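Local coordinates for capsid protein (PDB 3N7X) that forms the icosahedral capsid of a shrimp densovirus from sixty beta-barrel subunits, with calcium bound between them, at residues A61-F66 with S163-D168; E191-Q196 with F265-P270; N219-E224 with I240-P245; E294-P299 with L309-A314. All blocks are in the same frame, centred on the assembly; numbering follows the deposited sequence.

How the contacts relate
Contacts 1 and 2 lie together at one end of the jelly roll, their centres about 14 Å apart. Contacts 3 and 4 form a second pair across the chain's centre, with centres about 10 Å apart. Contact 1 is the surface member, a long salt bridge between two exposed side chains on neighbouring loops. The other three are buried: an arginine beside a proline and isoleucine in contact 2, a tyrosine hydroxyl over a tryptophan in contact 3, and an arginine beside a tyrosine in contact 4. Contacts 1 and 2 share the sheet containing strand 264-268. Contacts 3 and 4 share the parallel pair 220-221 and 312-313, and both touch the same neighbouring subunit.

Contact 1. Residues A61-F66 with S163-D168; sequences ANDGNF and STKETD
The carboxylate of Asp-63 takes the ammonium of Lys-165 on one flank: NZ sits beside OD2, 3.5 Å from it, on the side that leads back to CB, and well away from OD1. Two further flat groups belong to the loop that carries the acid. The Phe-66 ring has CB of Asn-62 at its edge, in the ring plane, and packs against Pro-270 and Lys-272. The Asn-62 amide lies flat with its partner, ND2 donating to Gly-64 O at 2.8 Å with an N-H...O angle of 159°. That bond closes the turn round Asp-63. Gly-64 itself adopts backbone angles at which any side chain would collide with Asp-63 O.

The salt bridge is long, and it is the one residue pair that joins the two segments. Lys-165 spans the gap by stretching fully: CG stands opposite the backbone N (chi1 -172°) and every later bond is extended, so NZ is carried as far from its backbone as the chain allows. On the way the side chain runs past Leu-180, Thr-182 and Asn-70. Asp-63 meets it at about a right angle. Just behind the lysine, Thr-164 OG1 lies 2.6 Å from Glu-166 O, above that carbonyl's plane, and is shared with Asn-321 O, which ties the turn together. Both charged residues are exposed, which probably weakens the attraction. This is a surface bridge between loops at one end of a viral jelly roll: 61-66 joins strands B and C (45-59 and 70-74), while 163-168 leaves strand 161-164 in the long E-F insertion.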
loop_
_atom_site.group_PDB
_atom_site.type_symbol
_atom_site.label_atom_id
_atom_site.label_comp_id
_atom_site.label_asym_id
_atom_site.label_seq_id
_atom_site.Cartn_x
_atom_site.Cartn_y
_atom_site.Cartn_z
ATOM N N ALA A 61 61.560 37.073 -77.420
ATOM C CA ALA A 61 60.827 37.804 -78.465
ATOM C C ALA A 61 61.582 39.031 -78.969
ATOM O O ALA A 61 60.984 40.006 -79.436
ATOM C CB ALA A 61 59.455 38.225 -77.940
ATOM N N ASN A 62 62.902 38.968 -78.886
ATOM C CA ASN A 62 63.749 40.073 -79.301
ATOM C C ASN A 62 64.474 39.822 -80.620
ATOM O O ASN A 62 64.485 38.712 -81.151
ATOM C CB ASN A 62 64.791 40.329 -78.220
ATOM C CG ASN A 62 65.679 39.125 -77.994
ATOM O OD1 ASN A 62 65.195 38.032 -77.679
ATOM N ND2 ASN A 62 66.984 39.311 -78.165
ATOM N N ASP A 63 65.085 40.888 -81.122
ATOM C CA ASP A 63 65.868 40.890 -82.349
ATOM C C ASP A 63 67.004 41.833 -81.967
ATOM O O ASP A 63 66.931 43.040 -82.203
ATOM C CB ASP A 63 65.060 41.496 -83.496
ATOM C CG ASP A 63 65.723 41.296 -84.845
ATOM O OD1 ASP A 63 66.974 41.322 -84.905
ATOM O OD2 ASP A 63 64.991 41.120 -85.846
ATOM N N GLY A 64 68.043 41.282 -81.351
ATOM C CA GLY A 64 69.141 42.113 -80.901
ATOM C C GLY A 64 68.874 42.450 -79.444
ATOM O O GLY A 64 68.504 41.576 -78.664
ATOM N N ASN A 65 69.044 43.709 -79.063
ATOM C CA ASN A 65 68.803 44.095 -77.681
ATOM C C ASN A 65 67.336 43.964 -77.316
ATOM O O ASN A 65 66.458 44.194 -78.147
ATOM C CB ASN A 65 69.267 45.528 -77.442
ATOM C CG ASN A 65 70.773 45.658 -77.493
ATOM O OD1 ASN A 65 71.487 44.660 -77.616
ATOM N ND2 ASN A 65 71.269 46.887 -77.389
ATOM N N PHE A 66 67.075 43.594 -76.065
ATOM C CA PHE A 66 65.707 43.431 -75.597
ATOM C C PHE A 66 64.889 44.695 -75.790
ATOM O O PHE A 66 65.400 45.804 -75.645
ATOM C CB PHE A 66 65.665 43.097 -74.101
ATOM C CG PHE A 66 66.350 41.814 -73.726
ATOM C CD1 PHE A 66 66.206 40.667 -74.506
ATOM C CD2 PHE A 66 67.089 41.735 -72.547
ATOM C CE1 PHE A 66 66.784 39.458 -74.115
ATOM C CE2 PHE A 66 67.671 40.530 -72.144
ATOM C CZ PHE A 66 67.518 39.391 -72.926
ATOM N N SER A 163 48.964 43.397 -85.487
ATOM C CA SER A 163 49.466 42.699 -86.663
ATOM C C SER A 163 50.618 41.808 -86.251
ATOM O O SER A 163 51.310 42.091 -85.270
ATOM C CB SER A 163 49.975 43.686 -87.718
ATOM O OG SER A 163 48.908 44.374 -88.339
ATOM N N THR A 164 50.811 40.724 -86.991
ATOM C CA THR A 164 51.910 39.811 -86.723
ATOM C C THR A 164 53.182 40.551 -87.131
ATOM O O THR A 164 53.132 41.441 -87.982
ATOM C CB THR A 164 51.769 38.547 -87.573
ATOM O OG1 THR A 164 51.401 38.919 -88.906
ATOM C CG2 THR A 164 50.701 37.635 -87.006
ATOM N N LYS A 165 54.315 40.207 -86.525
ATOM C CA LYS A 165 55.565 40.870 -86.881
ATOM C C LYS A 165 55.823 40.639 -88.371
ATOM O O LYS A 165 56.238 41.545 -89.090
ATOM C CB LYS A 165 56.727 40.326 -86.051
ATOM C CG LYS A 165 58.014 41.111 -86.235
ATOM C CD LYS A 165 59.161 40.511 -85.442
ATOM C CE LYS A 165 60.454 41.278 -85.664
ATOM N NZ LYS A 165 61.600 40.657 -84.934
ATOM N N GLU A 166 55.574 39.418 -88.830
ATOM C CA GLU A 166 55.735 39.085 -90.238
ATOM C C GLU A 166 54.335 38.975 -90.797
ATOM O O GLU A 166 53.501 38.259 -90.250
ATOM C CB GLU A 166 56.451 37.758 -90.396
ATOM C CG GLU A 166 57.794 37.753 -89.743
ATOM C CD GLU A 166 58.604 36.558 -90.150
ATOM O OE1 GLU A 166 58.110 35.418 -89.975
ATOM O OE2 GLU A 166 59.734 36.763 -90.648
ATOM N N THR A 167 54.071 39.666 -91.892
ATOM C CA THR A 167 52.730 39.647 -92.457
ATOM C C THR A 167 52.443 38.578 -93.495
ATOM O O THR A 167 51.419 38.619 -94.171
ATOM C CB THR A 167 52.406 41.007 -93.048
ATOM O OG1 THR A 167 53.526 41.440 -93.832
ATOM C CG2 THR A 167 52.112 42.031 -91.918
ATOM N N ASP A 168 53.335 37.612 -93.611
ATOM C CA ASP A 168 53.148 36.546 -94.575
ATOM C C ASP A 168 53.058 35.209 -93.858
ATOM O O ASP A 168 53.374 34.161 -94.433
ATOM C CB ASP A 168 54.318 36.521 -95.558
ATOM C CG ASP A 168 55.670 36.428 -94.854
ATOM O OD1 ASP A 168 56.647 35.979 -95.498
ATOM O OD2 ASP A 168 55.756 36.810 -93.660
#

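Contact 2. Residues E191-Q196 with F265-P270; sequences EDPIQQ and FMRMSP. With CA (calcium ion), chain B.
Arg-267 lays its guanidinium between two prolines, with Pro-193 CG over one face and Pro-270 CG over the opposite face, centred. The Pro-193 ring crosses the arginine at about a right angle and lies toward the rim of the group, its CG 3.7 Å from Arg-267 NH1. The Ile-194 side chain also crosses the arginine at about a right angle, its CG2 oblique to the guanidinium plane and 4.2 Å from Arg-267 NH2. The arginine gets there by holding CG between its backbone N and carbonyl carbon (chi1 80°), then running straight out to NE, from strand 264-268 toward helix 192-196.

Clamped flat, the group spends its N-H bonds around its rim. NE makes a salt bridge to Glu-150, and NH2 bonds to Tyr-190 O and to the Tyr-55 hydroxyl of a neighbouring subunit. Glu-191, just before the helix, turns the other way and reaches calcium with OE2 at 2.3 Å, while its OE1 accepts a hydrogen bond, 2.6 Å long, from a calcium-bound water. Tyr-55 O and Gln-176 O of that neighbouring subunit complete the metal's shell. The arrangement backs an intersubunit calcium site onto strand H of the capsid jelly roll.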
loop_
_atom_site.group_PDB
_atom_site.type_symbol
_atom_site.label_atom_id
_atom_site.label_comp_id
_atom_site.label_asym_id
_atom_site.label_seq_id
_atom_site.Cartn_x
_atom_site.Cartn_y
_atom_site.Cartn_z
ATOM N N GLU A 191 60.774 46.620 -70.596
ATOM C CA GLU A 191 59.907 46.407 -69.436
ATOM C C GLU A 191 58.457 46.802 -69.704
ATOM O O GLU A 191 57.588 46.607 -68.856
ATOM C CB GLU A 191 60.418 47.192 -68.215
ATOM C CG GLU A 191 61.468 46.455 -67.391
ATOM C CD GLU A 191 61.878 47.188 -66.114
ATOM O OE1 GLU A 191 61.007 47.797 -65.456
ATOM O OE2 GLU A 191 63.075 47.134 -65.754
ATOM N N ASP A 192 58.185 47.340 -70.887
ATOM C CA ASP A 192 56.834 47.787 -71.195
ATOM C C ASP A 192 55.736 46.758 -70.926
ATOM O O ASP A 192 54.720 47.072 -70.304
ATOM C CB ASP A 192 56.746 48.264 -72.643
ATOM C CG ASP A 192 55.592 49.230 -72.862
ATOM O OD1 ASP A 192 55.564 50.283 -72.184
ATOM O OD2 ASP A 192 54.713 48.941 -73.703
ATOM N N PRO A 193 55.925 45.513 -71.382
ATOM C CA PRO A 193 54.902 44.487 -71.156
ATOM C C PRO A 193 54.510 44.279 -69.690
ATOM O O PRO A 193 53.321 44.193 -69.376
ATOM C CB PRO A 193 55.524 43.242 -71.778
ATOM C CG PRO A 193 56.343 43.811 -72.898
ATOM C CD PRO A 193 57.013 44.988 -72.225
ATOM N N ILE A 194 55.493 44.201 -68.793
ATOM C CA ILE A 194 55.180 43.992 -67.378
ATOM C C ILE A 194 54.617 45.243 -66.713
ATOM O O ILE A 194 54.021 45.167 -65.640
ATOM C CB ILE A 194 56.408 43.506 -66.567
ATOM C CG1 ILE A 194 57.457 44.612 -66.466
ATOM C CG2 ILE A 194 56.982 42.248 -67.206
ATOM C CD1 ILE A 194 58.673 44.222 -65.649
ATOM N N GLN A 195 54.801 46.395 -67.342
ATOM C CA GLN A 195 54.260 47.622 -66.787
ATOM C C GLN A 195 52.829 47.822 -67.276
ATOM O O GLN A 195 52.021 48.452 -66.599
ATOM C CB GLN A 195 55.102 48.837 -67.214
ATOM C CG GLN A 195 54.392 50.186 -66.994
ATOM C CD GLN A 195 55.226 51.404 -67.400
ATOM O OE1 GLN A 195 56.217 51.742 -66.749
ATOM N NE2 GLN A 195 54.819 52.069 -68.478
ATOM N N GLN A 196 52.514 47.251 -68.437
ATOM C CA GLN A 196 51.208 47.449 -69.058
ATOM C C GLN A 196 50.119 46.376 -68.994
ATOM O O GLN A 196 48.966 46.687 -68.690
ATOM C CB GLN A 196 51.430 47.837 -70.523
ATOM C CG GLN A 196 52.271 49.092 -70.694
ATOM C CD GLN A 196 51.556 50.341 -70.208
ATOM O OE1 GLN A 196 52.107 51.133 -69.439
ATOM N NE2 GLN A 196 50.322 50.527 -70.663
ATOM N N PHE A 265 49.603 35.849 -74.527
ATOM C CA PHE A 265 50.807 36.374 -75.152
ATOM C C PHE A 265 51.972 35.940 -74.275
ATOM O O PHE A 265 51.841 35.898 -73.052
ATOM C CB PHE A 265 50.719 37.895 -75.232
ATOM C CG PHE A 265 49.619 38.379 -76.131
ATOM C CD1 PHE A 265 49.797 38.416 -77.510
ATOM C CD2 PHE A 265 48.388 38.757 -75.604
ATOM C CE1 PHE A 265 48.760 38.823 -78.356
ATOM C CE2 PHE A 265 47.349 39.163 -76.437
ATOM C CZ PHE A 265 47.537 39.196 -77.816
ATOM N N MET A 266 53.107 35.610 -74.886
ATOM C CA MET A 266 54.249 35.135 -74.109
ATOM C C MET A 266 55.600 35.602 -74.606
ATOM O O MET A 266 55.721 36.168 -75.688
ATOM C CB MET A 266 54.279 33.607 -74.105
ATOM C CG MET A 266 52.984 32.951 -73.713
ATOM S SD MET A 266 52.694 31.497 -74.735
ATOM C CE MET A 266 52.316 32.305 -76.295
ATOM N N ARG A 267 56.609 35.326 -73.787
ATOM C CA ARG A 267 58.003 35.631 -74.080
ATOM C C ARG A 267 58.827 35.102 -72.921
ATOM O O ARG A 267 58.412 35.196 -71.765
ATOM C CB ARG A 267 58.241 37.139 -74.225
ATOM C CG ARG A 267 58.360 37.898 -72.915
ATOM C CD ARG A 267 58.787 39.336 -73.157
ATOM N NE ARG A 267 58.901 40.087 -71.911
ATOM C CZ ARG A 267 59.277 41.359 -71.832
ATOM N NH1 ARG A 267 59.578 42.036 -72.933
ATOM N NH2 ARG A 267 59.352 41.956 -70.651
ATOM N N MET A 268 59.975 34.514 -73.223
ATOM C CA MET A 268 60.839 34.030 -72.163
ATOM C C MET A 268 61.228 35.321 -71.447
ATOM O O MET A 268 61.452 36.343 -72.098
ATOM C CB MET A 268 62.067 33.339 -72.760
ATOM C CG MET A 268 62.983 32.672 -71.745
ATOM S SD MET A 268 62.411 31.093 -71.029
ATOM C CE MET A 268 60.815 30.960 -71.690
ATOM N N SER A 269 61.277 35.300 -70.121
ATOM C CA SER A 269 61.623 36.508 -69.378
ATOM C C SER A 269 63.014 37.008 -69.785
ATOM O O SER A 269 64.008 36.293 -69.652
ATOM C CB SER A 269 61.566 36.232 -67.874
ATOM O OG SER A 269 61.537 37.444 -67.146
ATOM N N PRO A 270 63.097 38.245 -70.300
ATOM C CA PRO A 270 64.364 38.847 -70.736
ATOM C C PRO A 270 65.273 39.229 -69.572
ATOM O O PRO A 270 65.040 40.228 -68.895
ATOM C CB PRO A 270 63.901 40.055 -71.538
ATOM C CG PRO A 270 62.676 40.484 -70.788
ATOM C CD PRO A 270 61.971 39.172 -70.518
HETATM CA CA CA B . 64.645 48.048 -64.380
HETATM O O HOH W 1 62.554 49.079 -63.760
HETATM O O HOH W 2 66.861 47.782 -63.551
HETATM O O HOH W 3 65.805 46.331 -65.617
#

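Contact 3. Residues N219-E224 with I240-P245; sequences NWYGGE and IKWDKP
Tyr-221 drives its hydroxyl into the middle of the Trp-242 indole: OH stands 3.1 Å above the plane, over the centre, with CD2 of Trp-242 3.2 Å from Tyr-221 OH. The tyrosine ring follows edge first, giving an edge-to-face pair whose planes meet at 72°, and its CE1 lies 3.9 Å from Trp-242 CG.

The conformations set this up. Trp-242 holds CG wedged between its own backbone N and carbonyl carbon (chi1 53°), which presents the indole broadside to strand 220-221. Tyr-221 and Asn-219 each put CG opposite the carbonyl carbon instead. Asn-219 points at the tryptophan while the tyrosine reaches it with its far end, the two meeting at ND2 and OH. Asn-219 braces the tyrosine: its ND2 donates to Tyr-221 OH at 3.3 Å in a nearly straight bond (164°), with the oxygen close to the amide plane. That amide stands almost perpendicular to the indole, ND2 lying 3.5 Å from Trp-242 NE1. Two N-H donors so close together are reconciled by one acceptor, since both bond to the carbonyl O of Val-251. Both nitrogens are thus bonded, and the hydroxyl is fixed over the tryptophan.

Trp-242 also meets the rings of Trp-236, edge-to-face, and of His-313, which touches Tyr-221 as well. Tyr-221, Asn-219, Trp-242 and Trp-236 belong to the long connection between strands 208-214 and 264-268, while His-313 comes from strand 312-313. The short strand 220-221 runs parallel to 312-313, bonds through Tyr-221 to Trp-111 at the start of strand 111-131, and leads on to Glu-224, packed on helix 97-109.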
loop_
_atom_site.group_PDB
_atom_site.type_symbol
_atom_site.label_atom_id
_atom_site.label_comp_id
_atom_site.label_asym_id
_atom_site.label_seq_id
_atom_site.Cartn_x
_atom_site.Cartn_y
_atom_site.Cartn_z
ATOM N N ASN A 219 23.395 28.779 -81.090
ATOM C CA ASN A 219 23.196 28.585 -82.526
ATOM C C ASN A 219 23.992 27.432 -83.114
ATOM O O ASN A 219 24.868 26.858 -82.467
ATOM C CB ASN A 219 23.608 29.837 -83.309
ATOM C CG ASN A 219 22.894 31.079 -82.848
ATOM O OD1 ASN A 219 21.672 31.089 -82.697
ATOM N ND2 ASN A 219 23.651 32.148 -82.639
ATOM N N TRP A 220 23.658 27.106 -84.359
ATOM C CA TRP A 220 24.369 26.100 -85.135
ATOM C C TRP A 220 25.084 26.972 -86.170
ATOM O O TRP A 220 24.537 27.988 -86.612
ATOM C CB TRP A 220 23.407 25.145 -85.850
ATOM C CG TRP A 220 22.772 24.114 -84.962
ATOM C CD1 TRP A 220 21.467 24.067 -84.561
ATOM C CD2 TRP A 220 23.418 22.983 -84.362
ATOM N NE1 TRP A 220 21.259 22.978 -83.747
ATOM C CE2 TRP A 220 22.438 22.295 -83.606
ATOM C CE3 TRP A 220 24.729 22.482 -84.388
ATOM C CZ2 TRP A 220 22.725 21.131 -82.881
ATOM C CZ3 TRP A 220 25.019 21.323 -83.666
ATOM C CH2 TRP A 220 24.017 20.661 -82.922
ATOM N N TYR A 221 26.299 26.596 -86.546
ATOM C CA TYR A 221 27.061 27.371 -87.516
ATOM C C TYR A 221 27.376 26.527 -88.738
ATOM O O TYR A 221 27.555 25.313 -88.631
ATOM C CB TYR A 221 28.346 27.885 -86.859
ATOM C CG TYR A 221 28.051 28.840 -85.721
ATOM C CD1 TYR A 221 27.970 30.215 -85.945
ATOM C CD2 TYR A 221 27.740 28.363 -84.445
ATOM C CE1 TYR A 221 27.574 31.094 -84.930
ATOM C CE2 TYR A 221 27.340 29.233 -83.424
ATOM C CZ TYR A 221 27.257 30.597 -83.677
ATOM O OH TYR A 221 26.830 31.460 -82.695
ATOM N N GLY A 222 27.430 27.168 -89.901
ATOM C CA GLY A 222 27.717 26.437 -91.122
ATOM C C GLY A 222 29.050 26.777 -91.767
ATOM O O GLY A 222 29.780 27.640 -91.277
ATOM N N GLY A 223 29.365 26.084 -92.861
ATOM C CA GLY A 223 30.601 26.333 -93.581
ATOM C C GLY A 223 31.780 25.504 -93.120
ATOM O O GLY A 223 31.772 24.944 -92.024
ATOM N N GLU A 224 32.800 25.420 -93.967
ATOM C CA GLU A 224 34.003 24.667 -93.637
ATOM C C GLU A 224 34.952 25.591 -92.889
ATOM O O GLU A 224 34.699 26.789 -92.757
ATOM C CB GLU A 224 34.728 24.197 -94.901
ATOM C CG GLU A 224 33.856 23.653 -96.011
ATOM C CD GLU A 224 34.683 23.209 -97.216
ATOM O OE1 GLU A 224 35.650 23.925 -97.571
ATOM O OE2 GLU A 224 34.364 22.155 -97.811
ATOM N N ILE A 240 33.964 41.646 -81.464
ATOM C CA ILE A 240 33.712 40.290 -81.937
ATOM C C ILE A 240 32.239 39.952 -82.102
ATOM O O ILE A 240 31.449 40.118 -81.176
ATOM C CB ILE A 240 34.312 39.251 -80.980
ATOM C CG1 ILE A 240 35.790 39.556 -80.738
ATOM C CG2 ILE A 240 34.136 37.856 -81.564
ATOM C CD1 ILE A 240 36.625 39.577 -82.002
ATOM N N LYS A 241 31.880 39.452 -83.279
ATOM C CA LYS A 241 30.498 39.078 -83.541
ATOM C C LYS A 241 30.406 38.090 -84.698
ATOM O O LYS A 241 31.235 38.115 -85.607
ATOM C CB LYS A 241 29.677 40.316 -83.885
ATOM C CG LYS A 241 29.998 40.899 -85.248
ATOM C CD LYS A 241 29.093 42.080 -85.545
ATOM C CE LYS A 241 29.085 42.433 -87.027
ATOM N NZ LYS A 241 30.406 42.903 -87.496
ATOM N N TRP A 242 29.402 37.216 -84.654
ATOM C CA TRP A 242 29.187 36.255 -85.729
ATOM C C TRP A 242 28.104 36.849 -86.620
ATOM O O TRP A 242 27.520 37.876 -86.269
ATOM C CB TRP A 242 28.763 34.892 -85.174
ATOM C CG TRP A 242 27.583 34.903 -84.246
ATOM C CD1 TRP A 242 26.284 35.186 -84.565
ATOM C CD2 TRP A 242 27.589 34.574 -82.849
ATOM N NE1 TRP A 242 25.481 35.048 -83.456
ATOM C CE2 TRP A 242 26.255 34.675 -82.389
ATOM C CE3 TRP A 242 28.593 34.205 -81.940
ATOM C CZ2 TRP A 242 25.898 34.417 -81.061
ATOM C CZ3 TRP A 242 28.238 33.948 -80.618
ATOM C CH2 TRP A 242 26.899 34.056 -80.192
ATOM N N ASP A 243 27.827 36.224 -87.758
ATOM C CA ASP A 243 26.823 36.763 -88.674
ATOM C C ASP A 243 25.542 35.958 -88.792
ATOM O O ASP A 243 25.517 34.748 -88.549
ATOM C CB ASP A 243 27.427 36.955 -90.062
ATOM C CG ASP A 243 28.637 37.871 -90.046
ATOM O OD1 ASP A 243 28.547 38.973 -89.455
ATOM O OD2 ASP A 243 29.677 37.492 -90.626
ATOM N N LYS A 244 24.483 36.656 -89.191
ATOM C CA LYS A 244 23.155 36.076 -89.344
ATOM C C LYS A 244 23.067 35.048 -90.463
ATOM O O LYS A 244 23.897 35.023 -91.371
ATOM C CB LYS A 244 22.135 37.184 -89.625
ATOM C CG LYS A 244 22.303 37.840 -90.997
ATOM C CD LYS A 244 21.286 38.960 -91.239
ATOM C CE LYS A 244 19.845 38.453 -91.318
ATOM N NZ LYS A 244 19.602 37.570 -92.498
ATOM N N PRO A 245 22.053 34.173 -90.399
ATOM C CA PRO A 245 21.850 33.143 -91.424
ATOM C C PRO A 245 21.457 33.830 -92.741
ATOM O O PRO A 245 21.019 34.986 -92.728
ATOM C CB PRO A 245 20.700 32.310 -90.852
ATOM C CG PRO A 245 20.858 32.478 -89.360
ATOM C CD PRO A 245 21.171 33.944 -89.238
#

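Contact 4. Residues E294-P299 with L309-A314; sequences EVRLPP and LQYLHA
Arg-296 and Tyr-311 are the pair that joins the last strand of the jelly roll, 281-296 (strand I), to the C-terminal tail folding back beside it. Packing is close at just one place. The guanidinium lies nearly parallel to the phenol ring, 15° between the planes, but displaced toward its hydroxyl end: NH1 of Arg-296 is 3.3 Å from Tyr-311 OH and 3.6 Å from Tyr-311 CE1, while Arg-296 NH2 is 3.5 Å from the same hydroxyl. The two side chains as a whole cross at about a right angle. Arg-296 bends at its second torsion (chi2 69°), which lifts the charged end off the line of the strand and toward the tail.

Elsewhere the two segments stand well apart. The closest CA atoms, those of Arg-296 and Leu-312, are 10.6 Å apart, and the partly exposed Leu-312 side chain comes no nearer than 6.1 Å to any atom of 294-299. Other parts of the capsid pack in here. Arg-296 makes a cation-pi contact with Trp-220, and its NH2 forms a salt bridge with the C-terminal carboxylate of Asn-329 of a neighbouring subunit, its strongest polar partner. The same subunit packs Thr-328 against Tyr-311, so the arginine-tyrosine pair sits on a subunit interface, where the buried charge is probably balanced by the neighbour's chain end.

Past Tyr-311 the tail is steadied by its own histidine: ND1 of His-313 donates to Tyr-311 O at 2.9 Å, approaching from above the carbonyl plane, with the oxygen lying in the plane of the imidazole.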
loop_
_atom_site.group_PDB
_atom_site.type_symbol
_atom_site.label_atom_id
_atom_site.label_comp_id
_atom_site.label_asym_id
_atom_site.label_seq_id
_atom_site.Cartn_x
_atom_site.Cartn_y
_atom_site.Cartn_z
ATOM N N GLU A 294 30.339 19.406 -82.081
ATOM C CA GLU A 294 29.050 18.746 -82.212
ATOM C C GLU A 294 28.571 19.086 -83.610
ATOM O O GLU A 294 28.525 20.253 -84.002
ATOM C CB GLU A 294 28.044 19.237 -81.166
ATOM C CG GLU A 294 26.654 18.625 -81.344
ATOM C CD GLU A 294 25.676 18.971 -80.223
ATOM O OE1 GLU A 294 25.894 19.974 -79.508
ATOM O OE2 GLU A 294 24.673 18.237 -80.064
ATOM N N VAL A 295 28.244 18.055 -84.373
ATOM C CA VAL A 295 27.792 18.247 -85.734
ATOM C C VAL A 295 26.379 17.734 -85.900
ATOM O O VAL A 295 26.007 16.662 -85.417
ATOM C CB VAL A 295 28.702 17.525 -86.739
ATOM C CG1 VAL A 295 28.204 17.768 -88.153
ATOM C CG2 VAL A 295 30.130 18.012 -86.586
ATOM N N ARG A 296 25.603 18.528 -86.612
ATOM C CA ARG A 296 24.214 18.252 -86.887
ATOM C C ARG A 296 24.092 17.207 -88.013
ATOM O O ARG A 296 24.851 17.235 -88.984
ATOM C CB ARG A 296 23.585 19.591 -87.261
ATOM C CG ARG A 296 22.119 19.611 -87.398
ATOM C CD ARG A 296 21.375 19.442 -86.098
ATOM N NE ARG A 296 19.979 19.342 -86.487
ATOM C CZ ARG A 296 19.193 20.388 -86.702
ATOM N NH1 ARG A 296 19.653 21.617 -86.526
ATOM N NH2 ARG A 296 17.974 20.204 -87.184
ATOM N N LEU A 297 23.158 16.267 -87.875
ATOM C CA LEU A 297 22.963 15.234 -88.898
ATOM C C LEU A 297 22.013 15.678 -90.006
ATOM O O LEU A 297 21.157 16.543 -89.801
ATOM C CB LEU A 297 22.392 13.961 -88.272
ATOM C CG LEU A 297 23.313 13.067 -87.445
ATOM C CD1 LEU A 297 22.496 11.978 -86.763
ATOM C CD2 LEU A 297 24.361 12.452 -88.351
ATOM N N PRO A 298 22.163 15.107 -91.208
ATOM C CA PRO A 298 21.251 15.509 -92.281
ATOM C C PRO A 298 19.876 14.924 -91.970
ATOM O O PRO A 298 19.756 14.014 -91.151
ATOM C CB PRO A 298 21.890 14.906 -93.532
ATOM C CG PRO A 298 22.651 13.746 -93.010
ATOM C CD PRO A 298 23.246 14.255 -91.726
ATOM N N PRO A 299 18.820 15.441 -92.610
ATOM C CA PRO A 299 17.473 14.925 -92.350
ATOM C C PRO A 299 17.238 13.552 -92.957
ATOM O O PRO A 299 18.040 13.074 -93.760
ATOM C CB PRO A 299 16.582 15.983 -92.984
ATOM C CG PRO A 299 17.384 16.366 -94.199
ATOM C CD PRO A 299 18.794 16.490 -93.648
ATOM N N LEU A 309 19.075 26.981 -93.887
ATOM C CA LEU A 309 19.451 28.328 -94.301
ATOM C C LEU A 309 18.816 29.394 -93.413
ATOM O O LEU A 309 19.286 30.533 -93.364
ATOM C CB LEU A 309 19.037 28.580 -95.752
ATOM C CG LEU A 309 19.782 27.783 -96.824
ATOM C CD1 LEU A 309 19.249 28.151 -98.198
ATOM C CD2 LEU A 309 21.273 28.070 -96.738
ATOM N N GLN A 310 17.750 29.021 -92.714
ATOM C CA GLN A 310 17.043 29.952 -91.844
ATOM C C GLN A 310 17.663 30.111 -90.465
ATOM O O GLN A 310 17.407 31.107 -89.786
ATOM C CB GLN A 310 15.588 29.517 -91.664
ATOM C CG GLN A 310 14.709 29.680 -92.879
ATOM C CD GLN A 310 13.266 29.342 -92.575
ATOM O OE1 GLN A 310 12.660 29.924 -91.678
ATOM N NE2 GLN A 310 12.707 28.396 -93.317
ATOM N N TYR A 311 18.469 29.144 -90.038
ATOM C CA TYR A 311 19.061 29.241 -88.708
ATOM C C TYR A 311 20.568 29.033 -88.607
ATOM O O TYR A 311 21.151 29.289 -87.556
ATOM C CB TYR A 311 18.335 28.289 -87.746
ATOM C CG TYR A 311 18.390 26.838 -88.156
ATOM C CD1 TYR A 311 19.526 26.066 -87.915
ATOM C CD2 TYR A 311 17.313 26.240 -88.813
ATOM C CE1 TYR A 311 19.591 24.731 -88.316
ATOM C CE2 TYR A 311 17.366 24.908 -89.221
ATOM C CZ TYR A 311 18.508 24.157 -88.970
ATOM O OH TYR A 311 18.565 22.839 -89.370
ATOM N N LEU A 312 21.209 28.568 -89.672
ATOM C CA LEU A 312 22.658 28.390 -89.609
ATOM C C LEU A 312 23.348 29.745 -89.660
ATOM O O LEU A 312 23.248 30.471 -90.647
ATOM C CB LEU A 312 23.176 27.532 -90.765
ATOM C CG LEU A 312 22.972 26.020 -90.665
ATOM C CD1 LEU A 312 23.800 25.341 -91.751
ATOM C CD2 LEU A 312 23.406 25.519 -89.294
ATOM N N HIS A 313 24.037 30.090 -88.583
ATOM C CA HIS A 313 24.749 31.355 -88.530
ATOM C C HIS A 313 26.134 31.187 -89.139
ATOM O O HIS A 313 26.606 30.069 -89.342
ATOM C CB HIS A 313 24.876 31.829 -87.080
ATOM C CG HIS A 313 23.608 32.389 -86.516
ATOM N ND1 HIS A 313 22.437 31.665 -86.453
ATOM C CD2 HIS A 313 23.330 33.606 -85.989
ATOM C CE1 HIS A 313 21.491 32.413 -85.912
ATOM N NE2 HIS A 313 22.006 33.595 -85.621
ATOM N N ALA A 314 26.778 32.305 -89.444
ATOM C CA ALA A 314 28.118 32.267 -90.008
ATOM C C ALA A 314 29.079 32.703 -88.911
ATOM O O ALA A 314 28.901 33.754 -88.289
ATOM C CB ALA A 314 28.218 33.203 -91.202
#